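Transcriptional regulator, crp family (Thermotoga maritima, PDB 1O5L) is a Crp-family transcriptional regulator that probably binds DNA through a helix-turn-helix domain and carries a cyclic nucleotide-binding-type domain. Local coordinates at residues Asp66-Lys69 and Pro70-Ile74. Numbering follows the deposited sequence.
Sequences DEIK and PVQII
With CG anti to its own carbonyl carbon (chi1 -85°) and the chain extended beyond it, Gln72 carries its amide back across the bend to Ile68 and Lys69. There NE2 gives a weak hydrogen bond to Lys69 O, 3.1 Å long and bent to 120° at the hydrogen. A water lies between the Gln72 amide and Lys69 N, from which it accepts at 3.0 Å, and donates weakly to Glu67 O; its 2.5 Å from Gln72 NE2 is too short for that bond to be read with confidence. Ile68 CG2, anti to the backbone N, sits over the flat face of the Gln72 amide, 4.0 Å from Gln72 CD. On its other branch, Ile68 CD1 makes a looser apolar contact with Ile74 CG1 at 4.3 Å, and both isoleucines also pack on Leu51. Shortening Gln72 to an alanine is likely to cost Lys69 O its weak side-chain donor and to uncover the Ile68 CG2 methyl. The chain turns here through a cis peptide between Pro70 and Val71, while Lys69 NZ is hydrogen-bonded to Thr50 OG1. The bend carries the chain from strand 62-68, paired with 51-56, to the short, weakly bonded strand 72-73, paired with 42-48, a crossing between two antiparallel sheets that belongs to the beta-roll of a Crp-type cyclic nucleotide-binding domain.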
loop_
_atom_site.group_PDB
_atom_site.type_symbol
_atom_site.label_atom_id
_atom_site.label_comp_id
_atom_site.label_asym_id
_atom_site.label_seq_id
_atom_site.Cartn_x
_atom_site.Cartn_y
_atom_site.Cartn_z
ATOM N N ASP A 66 -18.062 -4.023 1.953
ATOM C CA ASP A 66 -18.084 -2.688 2.507
ATOM C C ASP A 66 -18.984 -1.760 1.712
ATOM O O ASP A 66 -19.522 -2.118 0.663
ATOM C CB ASP A 66 -16.659 -2.107 2.535
ATOM C CG ASP A 66 -16.363 -1.292 3.804
ATOM O OD1 ASP A 66 -17.310 -0.864 4.531
ATOM O OD2 ASP A 66 -15.185 -1.051 4.158
ATOM N N GLU A 67 -19.134 -0.559 2.261
ATOM C CA GLU A 67 -19.671 0.586 1.559
ATOM C C GLU A 67 -18.565 1.588 1.290
ATOM O O GLU A 67 -17.593 1.636 2.029
ATOM C CB GLU A 67 -20.744 1.269 2.405
ATOM C CG GLU A 67 -22.084 0.590 2.327
ATOM C CD GLU A 67 -23.212 1.392 2.958
ATOM O OE1 GLU A 67 -22.961 2.528 3.460
ATOM O OE2 GLU A 67 -24.358 0.875 2.939
ATOM N N ILE A 68 -18.726 2.407 0.242
ATOM C CA ILE A 68 -17.847 3.564 0.012
ATOM C C ILE A 68 -18.676 4.840 -0.019
ATOM O O ILE A 68 -19.613 4.936 -0.786
ATOM C CB ILE A 68 -17.082 3.414 -1.284
ATOM C CG1 ILE A 68 -16.434 2.022 -1.361
ATOM C CG2 ILE A 68 -16.003 4.554 -1.435
ATOM C CD1 ILE A 68 -15.755 1.741 -2.715
ATOM N N LYS A 69 -18.344 5.788 0.852
ATOM C CA LYS A 69 -18.970 7.101 0.882
ATOM C C LYS A 69 -17.994 8.119 0.296
ATOM O O LYS A 69 -16.790 7.872 0.268
ATOM C CB LYS A 69 -19.327 7.494 2.312
ATOM C CG LYS A 69 -20.374 6.601 2.996
ATOM C CD LYS A 69 -21.785 6.985 2.537
ATOM C CE LYS A 69 -22.886 6.271 3.322
ATOM N NZ LYS A 69 -24.210 6.347 2.592
ATOM N N PRO A 70 -18.497 9.254 -0.193
ATOM C CA PRO A 70 -17.631 10.251 -0.786
ATOM C C PRO A 70 -16.849 11.039 0.286
ATOM O O PRO A 70 -17.302 11.106 1.395
ATOM C CB PRO A 70 -18.601 11.147 -1.561
ATOM C CG PRO A 70 -19.993 10.626 -1.287
ATOM C CD PRO A 70 -19.909 9.673 -0.184
ATOM N N VAL A 71 -15.677 11.618 -0.006
ATOM C CA VAL A 71 -14.999 11.591 -1.292
ATOM C C VAL A 71 -13.746 10.770 -1.119
ATOM O O VAL A 71 -12.892 11.130 -0.336
ATOM C CB VAL A 71 -14.575 13.016 -1.725
ATOM C CG1 VAL A 71 -13.966 13.009 -3.072
ATOM C CG2 VAL A 71 -15.763 13.974 -1.694
ATOM N N GLN A 72 -13.608 9.706 -1.906
ATOM C CA GLN A 72 -12.543 8.711 -1.739
ATOM C C GLN A 72 -12.087 8.119 -3.054
ATOM O O GLN A 72 -12.913 7.897 -3.932
ATOM C CB GLN A 72 -13.090 7.501 -0.957
ATOM C CG GLN A 72 -13.078 7.617 0.504
ATOM C CD GLN A 72 -13.505 6.279 1.130
ATOM O OE1 GLN A 72 -12.815 5.244 0.943
ATOM N NE2 GLN A 72 -14.661 6.284 1.849
ATOM N N ILE A 73 -10.795 7.775 -3.133
ATOM C CA ILE A 73 -10.261 6.926 -4.214
ATOM C C ILE A 73 -10.707 5.473 -4.005
ATOM O O ILE A 73 -10.637 4.963 -2.909
ATOM C CB ILE A 73 -8.715 6.972 -4.283
ATOM C CG1 ILE A 73 -8.210 8.405 -4.471
ATOM C CG2 ILE A 73 -8.199 6.083 -5.463
ATOM C CD1 ILE A 73 -6.770 8.622 -4.055
ATOM N N ILE A 74 -11.157 4.831 -5.073
ATOM C CA ILE A 74 -11.537 3.432 -5.075
ATOM C C ILE A 74 -10.354 2.445 -5.359
ATOM O O ILE A 74 -9.685 2.541 -6.391
ATOM C CB ILE A 74 -12.635 3.233 -6.125
ATOM C CG1 ILE A 74 -13.851 4.074 -5.730
ATOM C CG2 ILE A 74 -12.979 1.725 -6.283
ATOM C CD1 ILE A 74 -14.856 4.226 -6.817
HETATM O O HOH W 1 -16.399 4.720 2.822
#